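Local coordinates for KLLA0B12012p (Kluyveromyces lactis, PDB 6Y3P), which carries the C-terminal ATP-grasp domain of Pby1, a direct partner of the mRNA decapping enzyme Dcp2, and probably binds ATP through it, at residues A[301-305]-A[392-396]; A[103-107]-A[341-345]; A[232-236]-A[361-366]. One frame throughout, in Å; residues are numbered along the deposited sequence.

Contact 1: A[301-305]-A[392-396]; sequences HEAVS and VEVLK
Over one face of the H301 imidazole sits the CG1 methyl of V394, 4.0 Å from the ring centroid and offset toward the rim, a CH-pi contact in which CG is the nearest ring atom. The other branch of V394, CG2, lies between its own backbone N and carbonyl carbon and reaches the next turn of the helix, where V304 CG1 meets it at 3.8 Å. V394 thus touches both H301 and V304, one turn apart on the helix. Further along the ring, H301 CE1 comes to 4.0 Å from V392 CG1, approached obliquely. Beyond V394 the contact turns polar: S305 OG, held anti to its backbone N (chi1 174°), gives a weak hydrogen bond to V394 O at 3.3 Å, and L395 CD1 packs against the same hydroxyl oxygen at 3.7 Å. Here helix 290-313 packs on the antiparallel sheet of the ATP-grasp domain; the axis of 301-305 passes 7.6 Å from that of 392-396, at a crossing angle of -35°. Strand 391-396 pairs with strand 228-239, the backbones of V392 and V394 being bonded to V231 and V229, and V304 also rests on both of these residues. The second shell fixes the imidazole as well: D233 OD1 accepts a hydrogen bond from H301 NE2, which holds the ring at its polar end. L395 also touches F308 and K309 of the same helix.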
# COMPACT_ATOMS: atom_id res chain seq x y z
N HIS A 301 -10.46 5.82 -4.23
CA HIS A 301 -10.95 6.63 -3.11
C HIS A 301 -11.91 5.84 -2.29
O HIS A 301 -11.88 5.96 -1.08
CB HIS A 301 -11.67 7.86 -3.63
CG HIS A 301 -10.78 8.83 -4.29
ND1 HIS A 301 -11.22 10.08 -4.62
CD2 HIS A 301 -9.48 8.72 -4.64
CE1 HIS A 301 -10.18 10.70 -5.16
NE2 HIS A 301 -9.11 9.92 -5.17
N GLU A 302 -12.76 5.04 -2.92
CA GLU A 302 -13.70 4.22 -2.21
C GLU A 302 -13.02 3.13 -1.39
O GLU A 302 -13.38 2.94 -0.23
CB GLU A 302 -14.74 3.65 -3.19
CG GLU A 302 -16.05 3.26 -2.54
CD GLU A 302 -16.67 4.23 -1.54
OE1 GLU A 302 -16.55 5.47 -1.71
OE2 GLU A 302 -17.32 3.73 -0.59
N ALA A 303 -12.02 2.46 -1.98
CA ALA A 303 -11.26 1.37 -1.36
C ALA A 303 -10.43 1.82 -0.16
O ALA A 303 -10.40 1.13 0.87
CB ALA A 303 -10.41 0.66 -2.40
N VAL A 304 -9.78 3.01 -0.28
CA VAL A 304 -8.98 3.65 0.77
C VAL A 304 -9.89 4.00 1.99
O VAL A 304 -9.56 3.67 3.12
CB VAL A 304 -8.21 4.89 0.21
CG1 VAL A 304 -7.68 5.75 1.34
CG2 VAL A 304 -7.05 4.48 -0.72
N SER A 305 -11.03 4.66 1.73
CA SER A 305 -12.05 5.10 2.71
C SER A 305 -12.59 3.89 3.50
O SER A 305 -12.64 3.93 4.72
CB SER A 305 -13.19 5.81 1.99
OG SER A 305 -14.25 6.12 2.88
N VAL A 392 -7.21 14.92 -2.05
CA VAL A 392 -8.63 14.75 -1.76
C VAL A 392 -8.93 14.03 -0.44
O VAL A 392 -8.46 12.91 -0.22
CB VAL A 392 -9.28 14.03 -2.98
CG1 VAL A 392 -10.79 13.89 -2.83
CG2 VAL A 392 -8.92 14.75 -4.29
N GLU A 393 -9.76 14.65 0.41
CA GLU A 393 -10.20 14.06 1.66
C GLU A 393 -11.27 13.02 1.36
O GLU A 393 -12.36 13.39 0.92
CB GLU A 393 -10.72 15.11 2.61
CG GLU A 393 -10.76 14.60 4.03
CD GLU A 393 -11.64 15.45 4.91
OE1 GLU A 393 -12.85 15.13 5.01
OE2 GLU A 393 -11.15 16.47 5.42
N VAL A 394 -10.96 11.72 1.60
CA VAL A 394 -11.83 10.59 1.28
C VAL A 394 -12.53 10.01 2.51
O VAL A 394 -13.50 9.26 2.38
CB VAL A 394 -11.09 9.50 0.46
CG1 VAL A 394 -10.54 10.07 -0.84
CG2 VAL A 394 -9.96 8.84 1.27
N LEU A 395 -12.04 10.35 3.70
CA LEU A 395 -12.63 9.92 4.97
C LEU A 395 -12.26 10.89 6.03
O LEU A 395 -11.13 11.36 6.07
CB LEU A 395 -12.17 8.50 5.38
CG LEU A 395 -12.86 7.89 6.62
CD1 LEU A 395 -14.33 7.50 6.32
CD2 LEU A 395 -12.07 6.72 7.18
N LYS A 396 -13.22 11.17 6.92
CA LYS A 396 -13.03 11.99 8.10
C LYS A 396 -13.77 11.35 9.25
O LYS A 396 -14.99 11.15 9.15
CB LYS A 396 -13.50 13.43 7.87
CG LYS A 396 -13.01 14.42 8.94
CD LYS A 396 -14.07 15.48 9.30
CE LYS A 396 -14.33 16.55 8.26
NZ LYS A 396 -13.16 17.46 8.08

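Contact 2: A[103-107]-A[341-345]; sequences NRAFL and VKLLE
The K342 side chain runs nearly straight through chi2 and chi3, then bends at its last torsion (chi4 -68°), which turns NZ onto the carbonyl oxygen of R104; across the contact L107 CG is anti to its carbonyl carbon (chi1 -66°), which lays CD2 against K342 CD at 3.7 Å. The backbones meet in a single parallel beta bridge, F106 with L343, by which the loop before strand 109-113 adds to the edge of strand 341-347 in the ATP-grasp domain. L343 serves both bonds of the bridge, each nearly straight: its N-H points to A105 O at 2.8 Å from well above the carbonyl plane, and its O accepts from L107 N at 3.0 Å, the donor only slightly tilted from the plane. A105 CA makes a CA-H...O contact with V341 O at 3.5 Å, and L107 CD1 touches L344 CD1 at 4.1 Å. F106 starts away from the strand, yet its CD1 comes to 3.3 Å from L343 O; K83, S87 and I90 of helix 83-95 touch the same side chain. K342 NZ also forms a salt bridge with E199, which probably eases the closeness of R104 NH1, a like charge 4.1 Å from that nitrogen. A methionine in place of K342 would probably leave R104 O and E199 without their mate. K342 NZ meets R104 O at 2.8 Å, almost in line with the C=O bond (163°).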
# COMPACT_ATOMS: atom_id res chain seq x y z
N ASN A 103 -15.04 -6.12 -1.03
CA ASN A 103 -15.48 -7.47 -1.38
C ASN A 103 -15.00 -7.82 -2.78
O ASN A 103 -15.00 -9.00 -3.13
CB ASN A 103 -17.01 -7.54 -1.39
CG ASN A 103 -17.64 -7.71 -0.05
OD1 ASN A 103 -17.63 -8.81 0.53
ND2 ASN A 103 -18.28 -6.66 0.44
N ARG A 104 -14.67 -6.80 -3.61
CA ARG A 104 -14.19 -6.94 -4.99
C ARG A 104 -12.77 -6.43 -5.18
O ARG A 104 -11.99 -7.08 -5.86
CB ARG A 104 -15.13 -6.21 -5.98
CG ARG A 104 -15.81 -7.14 -7.00
CD ARG A 104 -14.83 -7.88 -7.92
NE ARG A 104 -15.51 -8.60 -9.00
CZ ARG A 104 -14.90 -9.37 -9.90
NH1 ARG A 104 -13.58 -9.55 -9.84
NH2 ARG A 104 -15.59 -9.97 -10.85
N ALA A 105 -12.46 -5.23 -4.64
CA ALA A 105 -11.22 -4.47 -4.78
C ALA A 105 -10.04 -4.91 -3.86
O ALA A 105 -9.23 -4.08 -3.48
CB ALA A 105 -11.52 -2.99 -4.56
N PHE A 106 -9.91 -6.21 -3.58
CA PHE A 106 -8.82 -6.72 -2.74
C PHE A 106 -8.38 -8.13 -3.14
O PHE A 106 -9.23 -9.00 -3.35
CB PHE A 106 -9.22 -6.68 -1.25
CG PHE A 106 -8.20 -7.26 -0.30
CD1 PHE A 106 -6.92 -6.72 -0.21
CD2 PHE A 106 -8.54 -8.32 0.54
CE1 PHE A 106 -6.00 -7.24 0.71
CE2 PHE A 106 -7.60 -8.84 1.44
CZ PHE A 106 -6.34 -8.29 1.52
N LEU A 107 -7.07 -8.34 -3.22
CA LEU A 107 -6.49 -9.63 -3.56
C LEU A 107 -6.16 -10.30 -2.27
O LEU A 107 -5.25 -9.87 -1.58
CB LEU A 107 -5.22 -9.48 -4.44
CG LEU A 107 -5.45 -8.91 -5.81
CD1 LEU A 107 -4.14 -8.61 -6.48
CD2 LEU A 107 -6.32 -9.82 -6.68
N VAL A 341 -9.81 -2.04 -10.13
CA VAL A 341 -8.64 -2.02 -9.25
C VAL A 341 -8.69 -3.13 -8.21
O VAL A 341 -9.75 -3.54 -7.76
CB VAL A 341 -8.31 -0.63 -8.59
CG1 VAL A 341 -8.36 0.52 -9.59
CG2 VAL A 341 -9.20 -0.35 -7.38
N LYS A 342 -7.53 -3.58 -7.79
CA LYS A 342 -7.44 -4.58 -6.76
C LYS A 342 -6.34 -4.21 -5.83
O LYS A 342 -5.21 -4.05 -6.27
CB LYS A 342 -7.35 -6.01 -7.35
CG LYS A 342 -8.75 -6.67 -7.36
CD LYS A 342 -8.93 -7.79 -8.38
CE LYS A 342 -10.31 -8.43 -8.33
NZ LYS A 342 -10.57 -9.20 -7.07
N LEU A 343 -6.68 -3.95 -4.56
CA LEU A 343 -5.65 -3.61 -3.58
C LEU A 343 -4.78 -4.83 -3.29
O LEU A 343 -5.29 -5.91 -2.99
CB LEU A 343 -6.21 -2.99 -2.28
CG LEU A 343 -5.17 -2.59 -1.23
CD1 LEU A 343 -4.30 -1.44 -1.71
CD2 LEU A 343 -5.84 -2.26 0.08
N LEU A 344 -3.47 -4.64 -3.40
CA LEU A 344 -2.52 -5.69 -3.16
C LEU A 344 -1.89 -5.51 -1.78
O LEU A 344 -1.85 -6.47 -1.01
CB LEU A 344 -1.46 -5.71 -4.28
CG LEU A 344 -0.29 -6.67 -4.11
CD1 LEU A 344 -0.72 -8.15 -4.26
CD2 LEU A 344 0.83 -6.32 -5.09
N GLU A 345 -1.37 -4.31 -1.48
CA GLU A 345 -0.68 -4.04 -0.20
C GLU A 345 -0.58 -2.56 0.10
O GLU A 345 -0.77 -1.70 -0.77
CB GLU A 345 0.74 -4.65 -0.21
CG GLU A 345 1.67 -4.01 -1.23
CD GLU A 345 2.95 -4.77 -1.55
OE1 GLU A 345 3.33 -5.66 -0.76
OE2 GLU A 345 3.58 -4.45 -2.59

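Contact 3: A[232-236]-A[361-366]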
# COMPACT_ATOMS: atom_id res chain seq x y z
N TYR A 232 -3.78 11.25 -2.70
CA TYR A 232 -3.06 12.07 -3.67
C TYR A 232 -3.41 11.54 -5.08
O TYR A 232 -3.09 10.40 -5.41
CB TYR A 232 -1.55 12.03 -3.39
CG TYR A 232 -0.76 13.00 -4.24
CD1 TYR A 232 -1.19 14.32 -4.39
CD2 TYR A 232 0.40 12.61 -4.88
CE1 TYR A 232 -0.48 15.22 -5.19
CE2 TYR A 232 1.13 13.50 -5.67
CZ TYR A 232 0.68 14.80 -5.82
OH TYR A 232 1.41 15.68 -6.58
N ASP A 233 -4.13 12.36 -5.87
CA ASP A 233 -4.63 12.00 -7.20
C ASP A 233 -3.59 11.94 -8.32
O ASP A 233 -3.94 11.51 -9.41
CB ASP A 233 -5.80 12.90 -7.63
CG ASP A 233 -7.15 12.39 -7.14
OD1 ASP A 233 -7.18 11.29 -6.54
OD2 ASP A 233 -8.17 13.08 -7.36
N ARG A 234 -2.35 12.34 -8.07
CA ARG A 234 -1.28 12.23 -9.06
C ARG A 234 -0.58 10.92 -8.71
O ARG A 234 0.27 10.88 -7.82
CB ARG A 234 -0.35 13.45 -9.00
CG ARG A 234 -1.07 14.78 -9.30
CD ARG A 234 -0.09 15.94 -9.54
NE ARG A 234 0.79 15.68 -10.68
CZ ARG A 234 1.91 16.34 -10.94
NH1 ARG A 234 2.29 17.34 -10.16
NH2 ARG A 234 2.64 16.02 -12.00
N MET A 235 -1.06 9.83 -9.30
CA MET A 235 -0.57 8.49 -9.01
C MET A 235 0.49 7.99 -10.00
O MET A 235 0.74 8.62 -11.03
CB MET A 235 -1.74 7.51 -8.86
CG MET A 235 -3.01 8.12 -8.33
SD MET A 235 -4.26 6.84 -8.10
CE MET A 235 -5.55 7.79 -7.26
N LEU A 236 1.16 6.90 -9.65
CA LEU A 236 2.25 6.35 -10.46
C LEU A 236 1.86 5.01 -11.02
O LEU A 236 1.19 4.22 -10.35
CB LEU A 236 3.51 6.15 -9.58
CG LEU A 236 4.40 7.36 -9.23
CD1 LEU A 236 3.65 8.41 -8.46
CD2 LEU A 236 5.54 6.92 -8.36
N ASN A 361 8.17 17.02 -9.96
CA ASN A 361 7.05 17.96 -9.88
C ASN A 361 5.92 17.27 -9.08
O ASN A 361 5.34 17.88 -8.18
CB ASN A 361 6.55 18.30 -11.29
CG ASN A 361 5.45 19.35 -11.37
OD1 ASN A 361 4.29 19.13 -10.99
ND2 ASN A 361 5.76 20.49 -11.95
N LEU A 362 5.67 16.00 -9.40
CA LEU A 362 4.67 15.17 -8.74
C LEU A 362 4.94 15.08 -7.22
O LEU A 362 4.01 15.23 -6.43
CB LEU A 362 4.62 13.78 -9.40
CG LEU A 362 3.50 12.85 -8.95
CD1 LEU A 362 3.03 11.96 -10.08
CD2 LEU A 362 3.90 12.02 -7.72
N ILE A 363 6.22 14.84 -6.82
CA ILE A 363 6.63 14.68 -5.43
C ILE A 363 6.64 16.05 -4.71
O ILE A 363 6.27 16.11 -3.53
CB ILE A 363 7.96 13.86 -5.33
CG1 ILE A 363 7.75 12.39 -5.74
CG2 ILE A 363 8.68 13.97 -3.99
CD1 ILE A 363 6.81 11.53 -4.82
N ASP A 364 7.00 17.15 -5.44
CA ASP A 364 7.00 18.53 -4.91
C ASP A 364 5.59 18.97 -4.50
O ASP A 364 5.42 19.61 -3.47
CB ASP A 364 7.54 19.51 -5.96
CG ASP A 364 9.04 19.58 -6.09
OD1 ASP A 364 9.74 18.83 -5.37
OD2 ASP A 364 9.53 20.41 -6.90
N GLU A 365 4.60 18.63 -5.32
CA GLU A 365 3.21 18.99 -5.08
C GLU A 365 2.64 18.13 -3.96
O GLU A 365 1.76 18.59 -3.23
CB GLU A 365 2.40 18.82 -6.38
CG GLU A 365 0.95 19.25 -6.24
CD GLU A 365 0.04 18.97 -7.41
OE1 GLU A 365 0.52 18.98 -8.57
OE2 GLU A 365 -1.18 18.79 -7.17
N LEU A 366 3.15 16.89 -3.80
CA LEU A 366 2.71 16.00 -2.74
C LEU A 366 3.06 16.58 -1.38
O LEU A 366 2.18 16.70 -0.52
CB LEU A 366 3.28 14.57 -2.92
CG LEU A 366 3.30 13.63 -1.67
CD1 LEU A 366 1.90 13.28 -1.19
CD2 LEU A 366 4.10 12.39 -1.95
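The Y232 ring and the R234 guanidinium reach helix 357-375 side by side, each laid over a different part of its surface. Y232 extends with CG anti to the backbone N (chi1 -173°), and its ring takes L366 CB over one face, 4.0 Å from the centroid, in a CH-pi contact; the backbone N of R234 lies over the opposite face. L362 CD2 sits at the ring edge, in plane. From the end of the ring the hydroxyl gives a hydrogen bond of 2.6 Å to L362 O, in the carbonyl plane and on a lone pair. That oxygen already accepts the helical bond from L366 N, so two donors grip it. The ring plane stands almost perpendicular, 84°, to the carboxylate of E365; the CB of that residue comes to 3.3 Å from Y232 OH.

R234 bends at chi3 and brings one face of its guanidinium over L362 CA, while its NH1 serves two acceptors at the edge. N361 OD1, 2.8 Å from NH1, lies in the guanidinium plane, with the amide turned 66° against it. E365 OE1 makes a salt bridge to the same nitrogen at 2.9 Å but is met from above the carboxylate plane. L362 splits its methyls: CD1 touches R234 CB, and CD2 meets L236 CD1 at 3.7 Å. Outside the contact, E281 of strand 279-281 forms a salt bridge with R234 NE. Helix 357-375 thereby packs on strand 228-239, whose backbone bonds at Y232 and L236 run to strand 215-224, while M235, whose side chain starts away from helix 357-375, touches R297 and I300 of helix 290-313.

In the fold
All three contacts reach the same branched antiparallel sheet of the ATP-grasp domain. Contacts 1 and 3 lie on neighbouring strands, 391-396 and 228-239, with centres 17 Å apart, and they touch through H301 and D233. Contact 2, on strand 341-347, has its centre 15 Å from that of contact 1 and 22 Å from that of contact 3, and touches neither. Along the chain the segments come in the order 103-107, 232-236, 301-305, 341-345, 361-366, 392-396, so the segments of every pair of contacts alternate along the sequence. The sheet is thus tied to an early loop, to helix 290-313 and to helix 357-375, joining distant parts of the sequence in one domain.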